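PDB 2NLV: XisI protein-like from Anabaena variabilis, which is of unknown function but belongs to the XisI family, whose namesake probably acts with XisF and XisH in site-specific recombination of nitrogen-fixation genes. Local coordinates for residues His61-Asp66 / Trp70-Leu75; Leu33-Asp36 / His41-Trp44; Asn79-Leu84 / Thr107-Ala112. One frame throughout, in Å; residues are numbered along the deposited sequence.

How the interactions relate
The three contacts follow one another along the chain: interaction 2, then interaction 1, then interaction 3. Interactions 1 and 2 are beta hairpins of the same mixed sheet, their centres about 10 Å apart, and strand 41-47 of interaction 2 and strand 53-65 of interaction 1 are neighbours in it. A histidine-carboxylate bond from His41 to Asp63 and backbone bonding of Phe62 with Tyr42 join them. Helix 80-86, which opens interaction 3, follows strand 68-74 and packs Pro80 and Leu84 on Phe62. Interaction 3, about 19 Å from interaction 2 between centres, touches no other chain of the assembly, whereas both hairpins contribute to the contact with the second subunit.

Interaction 1: His61-Asp66 / Trp70-Leu75; sequences HFDIKD and WLQQNL
Asp63 OD2 is gripped by two amides: Gln72 NE2 reaches it across the hairpin at 2.8 Å, nearly end-on to the C-O bond, and Gln32 of the second subunit supplies another N-H. The carboxylate stands at 72° to the Gln72 amide. Its other oxygen is equally engaged: Asp63 OD1 accepts from His61 NE2 at 2.8 Å, above the carboxylate plane yet in the plane of the imidazole, and also takes a bond from His41. With His61 ND1 held by Tyr56 of the second subunit, this ring is fixed at two nitrogens. Gln72 runs alongside it and lays CB over one imidazole face, 4.0 Å from His61 CG.

Gln72 and Gln73 both lie opposite His61, a classic beta bulge in the antiparallel hairpin of strands 53-65 and 68-74: Gln72 N bonds to His61 O and His61 N to Gln73 O. Beyond it Asp63 and Trp70 form a regular hydrogen-bonded pair. On the opposite face of the sheet from Asp63, Phe62 CE1 meets Leu71 CD1 at 3.7 Å, under helices 2-21 and 80-86.

Toward the turn, Lys65 lies across the indole. Its CD sits over the five-membered ring, and a bend about the CG-CD bond (chi3 71°) then carries NZ over the six-membered ring, 3.5 Å from Trp70 CH2, in a cation-pi contact. One water joins Lys65 O to Trp70 NE1 at the indole edge; a second accepts from both Lys65 NZ and Gln72 NE2.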
loop_
_atom_site.group_PDB
_atom_site.type_symbol
_atom_site.label_atom_id
_atom_site.label_comp_id
_atom_site.label_asym_id
_atom_site.label_seq_id
_atom_site.Cartn_x
_atom_site.Cartn_y
_atom_site.Cartn_z
ATOM N N HIS A 61 -5.191 -2.798 5.801
ATOM C CA HIS A 61 -3.895 -3.340 5.361
ATOM C C HIS A 61 -3.599 -4.583 6.193
ATOM O O HIS A 61 -3.620 -4.531 7.427
ATOM C CB HIS A 61 -2.842 -2.271 5.584
ATOM C CG HIS A 61 -1.427 -2.629 5.240
ATOM N ND1 HIS A 61 -0.494 -1.648 5.030
ATOM C CD2 HIS A 61 -0.759 -3.809 5.093
ATOM C CE1 HIS A 61 0.683 -2.189 4.750
ATOM N NE2 HIS A 61 0.564 -3.500 4.800
ATOM N N PHE A 62 -3.314 -5.703 5.508
ATOM C CA PHE A 62 -2.781 -6.934 6.109
ATOM C C PHE A 62 -1.420 -7.260 5.551
ATOM O O PHE A 62 -1.239 -7.180 4.330
ATOM C CB PHE A 62 -3.663 -8.104 5.778
ATOM C CG PHE A 62 -5.011 -8.063 6.373
ATOM C CD1 PHE A 62 -5.205 -8.423 7.697
ATOM C CD2 PHE A 62 -6.106 -7.839 5.558
ATOM C CE1 PHE A 62 -6.522 -8.475 8.231
ATOM C CE2 PHE A 62 -7.405 -7.890 6.089
ATOM C CZ PHE A 62 -7.558 -8.207 7.404
ATOM N N ASP A 63 -0.495 -7.670 6.396
ATOM C CA ASP A 63 0.731 -8.347 5.955
ATOM C C ASP A 63 0.681 -9.797 6.391
ATOM O O ASP A 63 -0.042 -10.132 7.300
ATOM C CB ASP A 63 1.952 -7.691 6.519
ATOM C CG ASP A 63 2.066 -6.221 6.109
ATOM O OD1 ASP A 63 1.953 -5.945 4.888
ATOM O OD2 ASP A 63 2.295 -5.397 7.007
ATOM N N ILE A 64 1.488 -10.642 5.771
ATOM C CA ILE A 64 1.770 -11.967 6.309
ATOM C C ILE A 64 3.258 -12.038 6.515
ATOM O O ILE A 64 4.024 -11.867 5.582
ATOM C CB ILE A 64 1.217 -13.134 5.433
ATOM C CG1 ILE A 64 -0.260 -12.967 5.137
ATOM C CG2 ILE A 64 1.454 -14.446 6.169
ATOM C CD1 ILE A 64 -0.814 -13.882 4.056
ATOM N N LYS A 65 3.648 -12.164 7.777
ATOM C CA LYS A 65 5.052 -12.076 8.237
ATOM C C LYS A 65 5.342 -13.280 9.070
ATOM O O LYS A 65 4.666 -13.545 10.029
ATOM C CB LYS A 65 5.301 -10.818 9.065
ATOM C CG LYS A 65 5.049 -9.498 8.348
ATOM C CD LYS A 65 4.992 -8.301 9.300
ATOM C CE LYS A 65 6.366 -7.962 9.876
ATOM N NZ LYS A 65 6.290 -7.090 11.088
ATOM N N ASP A 66 6.321 -14.064 8.629
ATOM C CA ASP A 66 6.691 -15.315 9.270
ATOM C C ASP A 66 5.484 -16.187 9.474
ATOM O O ASP A 66 5.286 -16.809 10.505
ATOM C CB ASP A 66 7.447 -15.034 10.575
ATOM C CG ASP A 66 8.687 -14.192 10.349
ATOM O OD1 ASP A 66 9.451 -14.496 9.403
ATOM O OD2 ASP A 66 8.883 -13.202 11.084
ATOM N N TRP A 70 -0.693 -10.011 10.016
ATOM C CA TRP A 70 -0.651 -8.737 10.762
ATOM C C TRP A 70 -1.702 -7.787 10.252
ATOM O O TRP A 70 -1.695 -7.433 9.072
ATOM C CB TRP A 70 0.718 -8.095 10.615
ATOM C CG TRP A 70 1.813 -8.719 11.392
ATOM C CD1 TRP A 70 2.208 -10.040 11.366
ATOM C CD2 TRP A 70 2.653 -8.060 12.298
ATOM N NE1 TRP A 70 3.253 -10.229 12.256
ATOM C CE2 TRP A 70 3.554 -9.024 12.823
ATOM C CE3 TRP A 70 2.774 -6.726 12.724
ATOM C CZ2 TRP A 70 4.548 -8.688 13.730
ATOM C CZ3 TRP A 70 3.783 -6.419 13.616
ATOM C CH2 TRP A 70 4.628 -7.394 14.119
ATOM N N LEU A 71 -2.607 -7.388 11.114
ATOM C CA LEU A 71 -3.571 -6.283 10.826
ATOM C C LEU A 71 -2.884 -4.967 11.116
ATOM O O LEU A 71 -2.548 -4.672 12.278
ATOM C CB LEU A 71 -4.839 -6.440 11.615
ATOM C CG LEU A 71 -5.885 -5.331 11.405
ATOM C CD1 LEU A 71 -6.381 -5.225 9.931
ATOM C CD2 LEU A 71 -7.078 -5.473 12.345
ATOM N N GLN A 72 -2.627 -4.168 10.092
ATOM C CA GLN A 72 -1.866 -2.946 10.233
ATOM C C GLN A 72 -2.663 -1.683 10.206
ATOM O O GLN A 72 -2.207 -0.661 10.675
ATOM C CB GLN A 72 -0.781 -2.837 9.144
ATOM C CG GLN A 72 0.181 -4.057 9.072
ATOM C CD GLN A 72 1.317 -4.019 10.051
ATOM O OE1 GLN A 72 1.213 -3.435 11.118
ATOM N NE2 GLN A 72 2.421 -4.701 9.702
ATOM N N GLN A 73 -3.859 -1.737 9.638
ATOM C CA GLN A 73 -4.716 -0.557 9.518
ATOM C C GLN A 73 -6.130 -1.054 9.352
ATOM O O GLN A 73 -6.380 -2.035 8.644
ATOM C CB GLN A 73 -4.301 0.239 8.277
ATOM C CG GLN A 73 -5.192 1.403 7.829
ATOM C CD GLN A 73 -4.741 2.657 8.386
ATOM O OE1 GLN A 73 -4.276 2.725 9.516
ATOM N NE2 GLN A 73 -4.883 3.711 7.579
ATOM N N ASN A 74 -7.114 -0.394 10.004
ATOM C CA ASN A 74 -8.528 -0.669 9.839
ATOM C C ASN A 74 -9.303 0.582 10.142
ATOM O O ASN A 74 -9.490 0.949 11.304
ATOM C CB ASN A 74 -9.007 -1.753 10.775
ATOM C CG ASN A 74 -10.491 -1.948 10.677
ATOM O OD1 ASN A 74 -11.096 -1.729 9.629
ATOM N ND2 ASN A 74 -11.078 -2.441 11.773
ATOM N N LEU A 75 -9.741 1.260 9.075
ATOM C CA LEU A 75 -10.598 2.464 9.235
ATOM C C LEU A 75 -12.058 2.152 9.201
ATOM O O LEU A 75 -12.871 3.072 9.240
ATOM C CB LEU A 75 -10.242 3.490 8.149
ATOM C CG LEU A 75 -8.787 3.893 8.040
ATOM C CD1 LEU A 75 -8.498 5.029 6.989
ATOM C CD2 LEU A 75 -8.260 4.274 9.403
HETATM O O HOH W 1 5.018 -12.473 12.554
HETATM O O HOH W 2 5.295 -4.594 10.440
#

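Interaction 2: Leu33-Asp36 / His41-Trp44; sequences LILD and HYQW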
loop_
_atom_site.group_PDB
_atom_site.type_symbol
_atom_site.label_atom_id
_atom_site.label_comp_id
_atom_site.label_asym_id
_atom_site.label_seq_id
_atom_site.Cartn_x
_atom_site.Cartn_y
_atom_site.Cartn_z
ATOM N N LEU A 33 -7.005 -2.247 -5.014
ATOM C CA LEU A 33 -6.648 -3.461 -4.337
ATOM C C LEU A 33 -5.186 -3.723 -4.652
ATOM O O LEU A 33 -4.809 -3.894 -5.821
ATOM C CB LEU A 33 -7.515 -4.611 -4.831
ATOM C CG LEU A 33 -8.832 -4.742 -4.127
ATOM C CD1 LEU A 33 -9.590 -5.876 -4.828
ATOM C CD2 LEU A 33 -8.679 -5.121 -2.657
ATOM N N ILE A 34 -4.358 -3.623 -3.644
ATOM C CA ILE A 34 -2.914 -3.687 -3.769
ATOM C C ILE A 34 -2.490 -5.001 -3.136
ATOM O O ILE A 34 -2.392 -5.097 -1.894
ATOM C CB ILE A 34 -2.210 -2.490 -3.103
ATOM C CG1 ILE A 34 -2.743 -1.166 -3.657
ATOM C CG2 ILE A 34 -0.700 -2.593 -3.305
ATOM C CD1 ILE A 34 -2.155 0.055 -3.152
ATOM N N LEU A 35 -2.236 -5.988 -3.967
ATOM C CA LEU A 35 -1.978 -7.322 -3.501
ATOM C C LEU A 35 -0.614 -7.754 -3.999
ATOM O O LEU A 35 -0.431 -8.052 -5.184
ATOM C CB LEU A 35 -3.079 -8.320 -3.936
ATOM C CG LEU A 35 -4.549 -7.853 -3.758
ATOM C CD1 LEU A 35 -5.545 -8.749 -4.418
ATOM C CD2 LEU A 35 -4.870 -7.632 -2.257
ATOM N N ASP A 36 0.371 -7.753 -3.117
ATOM C CA ASP A 36 1.713 -8.290 -3.389
ATOM C C ASP A 36 1.879 -9.637 -2.716
ATOM O O ASP A 36 2.083 -9.721 -1.525
ATOM C CB ASP A 36 2.716 -7.257 -2.942
ATOM C CG ASP A 36 4.124 -7.706 -3.117
ATOM O OD1 ASP A 36 4.395 -8.895 -3.466
ATOM O OD2 ASP A 36 4.968 -6.810 -2.987
ATOM N N HIS A 41 2.105 -8.338 1.185
ATOM C CA HIS A 41 1.519 -7.088 1.595
ATOM C C HIS A 41 0.229 -6.893 0.843
ATOM O O HIS A 41 0.212 -6.944 -0.387
ATOM C CB HIS A 41 2.478 -5.902 1.308
ATOM C CG HIS A 41 3.850 -6.041 1.885
ATOM N ND1 HIS A 41 4.098 -6.143 3.233
ATOM C CD2 HIS A 41 5.065 -6.048 1.278
ATOM C CE1 HIS A 41 5.413 -6.193 3.422
ATOM N NE2 HIS A 41 6.024 -6.125 2.254
ATOM N N TYR A 42 -0.847 -6.552 1.580
ATOM C CA TYR A 42 -2.166 -6.543 0.996
ATOM C C TYR A 42 -2.953 -5.347 1.505
ATOM O O TYR A 42 -3.193 -5.267 2.719
ATOM C CB TYR A 42 -2.903 -7.853 1.331
ATOM C CG TYR A 42 -2.112 -9.127 0.962
ATOM C CD1 TYR A 42 -2.116 -9.627 -0.339
ATOM C CD2 TYR A 42 -1.318 -9.790 1.906
ATOM C CE1 TYR A 42 -1.388 -10.780 -0.638
ATOM C CE2 TYR A 42 -0.619 -10.918 1.605
ATOM C CZ TYR A 42 -0.654 -11.375 0.332
ATOM O OH TYR A 42 0.073 -12.521 -0.038
ATOM N N GLN A 43 -3.389 -4.460 0.621
ATOM C CA GLN A 43 -4.091 -3.238 0.999
ATOM C C GLN A 43 -5.371 -3.026 0.192
ATOM O O GLN A 43 -5.459 -3.415 -0.973
ATOM C CB GLN A 43 -3.214 -1.976 0.781
ATOM C CG GLN A 43 -1.892 -1.962 1.510
ATOM C CD GLN A 43 -1.137 -0.627 1.382
ATOM O OE1 GLN A 43 -0.019 -0.492 1.905
ATOM N NE2 GLN A 43 -1.746 0.359 0.726
ATOM N N TRP A 44 -6.326 -2.346 0.803
ATOM C CA TRP A 44 -7.407 -1.680 0.106
ATOM C C TRP A 44 -7.274 -0.200 0.369
ATOM O O TRP A 44 -7.306 0.237 1.502
ATOM C CB TRP A 44 -8.739 -2.171 0.562
ATOM C CG TRP A 44 -9.881 -1.222 0.092
ATOM C CD1 TRP A 44 -9.880 -0.390 -1.012
ATOM C CD2 TRP A 44 -11.088 -1.005 0.747
ATOM N NE1 TRP A 44 -11.047 0.340 -1.056
ATOM C CE2 TRP A 44 -11.816 -0.046 0.014
ATOM C CE3 TRP A 44 -11.647 -1.545 1.865
ATOM C CZ2 TRP A 44 -13.086 0.400 0.414
ATOM C CZ3 TRP A 44 -12.946 -1.083 2.258
ATOM C CH2 TRP A 44 -13.602 -0.143 1.560
#
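Leu35 and Tyr42 meet at about a right angle, Leu35 CD2 lying in the plane of the phenol at its edge, 3.9 Å from Tyr42 CD1. The ring is swung to the N side of its own backbone (chi1 -53°), which carries it along the strand toward Asp36, whose carbonyl oxygen lies 3.7 Å from Tyr42 CZ. Helix 2-21 packs against this ring through Gln9, Val12, Lys13 and Leu16, and Asn40 bonds its hydroxyl. A leucine in its place would probably open a gap between Leu35 and the helix and leave Asn40 without this partner.

Farther along the same face the fit is looser. Leu33 was modelled in two conformers, and in the one described here its CD2 comes no nearer than 4.4 Å to Trp44 CB.

On the reverse face, Ile34 and Gln43 run side by side, against the corresponding pair of the second subunit; Gln43 too was modelled in two positions, so the exact fit of its amide end is doubtful. Asp36 OD2 forms a salt bridge with Arg39 and also accepts from Leu35 N of the second subunit, an exchange that the two copies make reciprocally. His41 turns instead to Asp63.

Between the faces, Ile34 N bonds to Gln43 O at 2.9 Å, and Gln43 N returns a bond to Ile34 O. Asp36 and His41, likewise joined by two backbone hydrogen bonds, close the four-residue turn 37-40 of an antiparallel beta hairpin, here built into a dimer interface.

Interaction 3: Asn79-Leu84 / Thr107-Ala112; sequences NPAEEL and TDYGVA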
loop_
_atom_site.group_PDB
_atom_site.type_symbol
_atom_site.label_atom_id
_atom_site.label_comp_id
_atom_site.label_asym_id
_atom_site.label_seq_id
_atom_site.Cartn_x
_atom_site.Cartn_y
_atom_site.Cartn_z
ATOM N N ASN A 79 -14.615 -5.647 12.403
ATOM C CA ASN A 79 -13.548 -6.323 13.148
ATOM C C ASN A 79 -12.924 -7.392 12.279
ATOM O O ASN A 79 -13.315 -8.564 12.363
ATOM C CB ASN A 79 -14.155 -6.928 14.422
ATOM C CG ASN A 79 -13.117 -7.340 15.410
ATOM O OD1 ASN A 79 -12.052 -7.836 15.047
ATOM N ND2 ASN A 79 -13.452 -7.182 16.697
ATOM N N PRO A 80 -11.986 -6.994 11.374
ATOM C CA PRO A 80 -11.375 -7.977 10.472
ATOM C C PRO A 80 -10.668 -9.095 11.157
ATOM O O PRO A 80 -10.643 -10.219 10.660
ATOM C CB PRO A 80 -10.413 -7.159 9.632
ATOM C CG PRO A 80 -10.512 -5.790 10.107
ATOM C CD PRO A 80 -11.535 -5.614 11.148
ATOM N N ALA A 81 -10.112 -8.864 12.346
ATOM C CA ALA A 81 -9.494 -9.946 13.095
ATOM C C ALA A 81 -10.483 -11.045 13.450
ATOM O O ALA A 81 -10.200 -12.220 13.210
ATOM C CB ALA A 81 -8.775 -9.439 14.328
ATOM N N GLU A 82 -11.649 -10.668 13.977
ATOM C CA GLU A 82 -12.663 -11.628 14.255
ATOM C C GLU A 82 -13.206 -12.311 13.034
ATOM O O GLU A 82 -13.594 -13.473 13.077
ATOM C CB GLU A 82 -13.804 -10.968 15.041
ATOM C CG GLU A 82 -13.526 -10.920 16.521
ATOM C CD GLU A 82 -13.027 -12.254 17.148
ATOM O OE1 GLU A 82 -13.817 -13.234 17.226
ATOM O OE2 GLU A 82 -11.832 -12.334 17.579
ATOM N N GLU A 83 -13.236 -11.597 11.910
ATOM C CA GLU A 83 -13.682 -12.220 10.708
ATOM C C GLU A 83 -12.718 -13.307 10.246
ATOM O O GLU A 83 -13.119 -14.394 9.825
ATOM C CB GLU A 83 -13.919 -11.156 9.623
ATOM C CG GLU A 83 -15.087 -10.281 10.014
ATOM C CD GLU A 83 -15.222 -9.018 9.241
ATOM O OE1 GLU A 83 -14.297 -8.655 8.489
ATOM O OE2 GLU A 83 -16.273 -8.378 9.368
ATOM N N LEU A 84 -11.424 -13.030 10.320
ATOM C CA LEU A 84 -10.427 -14.043 10.008
ATOM C C LEU A 84 -10.546 -15.252 10.892
ATOM O O LEU A 84 -10.421 -16.390 10.457
ATOM C CB LEU A 84 -9.002 -13.470 10.058
ATOM C CG LEU A 84 -8.679 -12.447 8.975
ATOM C CD1 LEU A 84 -7.377 -11.815 9.389
ATOM C CD2 LEU A 84 -8.572 -13.089 7.577
ATOM N N THR A 107 -3.492 -8.989 24.223
ATOM C CA THR A 107 -4.683 -8.973 23.377
ATOM C C THR A 107 -5.266 -10.376 23.273
ATOM O O THR A 107 -4.693 -11.383 23.694
ATOM C CB THR A 107 -4.350 -8.433 21.946
ATOM O OG1 THR A 107 -3.492 -9.361 21.240
ATOM C CG2 THR A 107 -3.764 -7.083 22.030
ATOM N N ASP A 108 -6.393 -10.427 22.554
ATOM C CA ASP A 108 -7.023 -11.691 22.253
ATOM C C ASP A 108 -6.285 -12.499 21.185
ATOM O O ASP A 108 -6.586 -13.696 20.962
ATOM C CB ASP A 108 -8.502 -11.464 21.857
ATOM C CG ASP A 108 -9.397 -11.114 23.030
ATOM O OD1 ASP A 108 -9.099 -11.502 24.163
ATOM O OD2 ASP A 108 -10.435 -10.455 22.775
ATOM N N TYR A 109 -5.311 -11.874 20.528
ATOM C CA TYR A 109 -4.671 -12.471 19.358
ATOM C C TYR A 109 -3.255 -12.878 19.671
ATOM O O TYR A 109 -3.044 -13.516 20.713
ATOM C CB TYR A 109 -4.811 -11.515 18.182
ATOM C CG TYR A 109 -6.259 -11.193 17.981
ATOM C CD1 TYR A 109 -7.087 -12.071 17.249
ATOM C CD2 TYR A 109 -6.843 -10.054 18.573
ATOM C CE1 TYR A 109 -8.434 -11.804 17.116
ATOM C CE2 TYR A 109 -8.214 -9.779 18.401
ATOM C CZ TYR A 109 -8.974 -10.677 17.684
ATOM O OH TYR A 109 -10.363 -10.479 17.566
ATOM N N GLY A 110 -2.279 -12.561 18.816
ATOM C CA GLY A 110 -0.959 -13.124 18.912
ATOM C C GLY A 110 0.162 -12.130 18.859
ATOM O O GLY A 110 -0.058 -10.921 18.827
ATOM N N VAL A 111 1.378 -12.661 18.873
ATOM C CA VAL A 111 2.568 -11.841 18.789
ATOM C C VAL A 111 3.444 -12.431 17.712
ATOM O O VAL A 111 3.228 -13.545 17.266
ATOM C CB VAL A 111 3.338 -11.823 20.110
ATOM C CG1 VAL A 111 2.489 -11.144 21.181
ATOM C CG2 VAL A 111 3.786 -13.245 20.524
ATOM N N ALA A 112 4.480 -11.723 17.308
ATOM C CA ALA A 112 5.485 -12.312 16.393
ATOM C C ALA A 112 6.099 -13.629 17.019
ATOM O O ALA A 112 6.218 -14.721 16.458
ATOM C CB ALA A 112 6.553 -11.177 16.088
ATOM O OXT ALA A 112 6.418 -13.751 18.192
#
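Ala81 sets its methyl over one face of the Tyr109 ring, with Ala81 CB 3.6 Å from Tyr109 CZ. The methyl is displaced toward the hydroxyl end, its line to the ring centre leaning 29° from the normal, a CH-pi contact at the start of helix 80-86. The opposite face is overlain, toward the rim, by the CB of Asp108, the tyrosine's own neighbour, so the phenol lies between a helix residue and its own loop.

Glu82 arrives from another direction. Its chain folds back at CB-CG (chi2 -48°), bringing the carboxylate to the ring edge, near the ring plane and beside the hydroxyl, with carboxylate and ring turned 50° apart. Tyr109 OH donates to Glu82 OE2; the modelled separation of 2.4 Å is very short, and its exact value is doubtful. Glu82 OE2 also forms a salt bridge with Arg91, which packs against Tyr109 and Asp108 as well.

The helix end presenting these groups is ordered by Asn79 at the N-cap: Asn79 OD1 accepts from Glu82 N at 3.1 Å, the donor standing well above the amide plane. On the other segment, Thr107 OG1 accepts from Tyr109 N at 3.2 Å, an ST turn that shapes the chain leading into the tyrosine. Inward, Tyr109 rests on Ile94 and Leu96, which tie the C-terminal tail to the short strand 94-96.

The salt bridge to Arg91 suggests that Glu82 is ionised, and its OE2 probably links both the Arg91 loop and the tail to the helix start, although the length of the tyrosine bond remains uncertain.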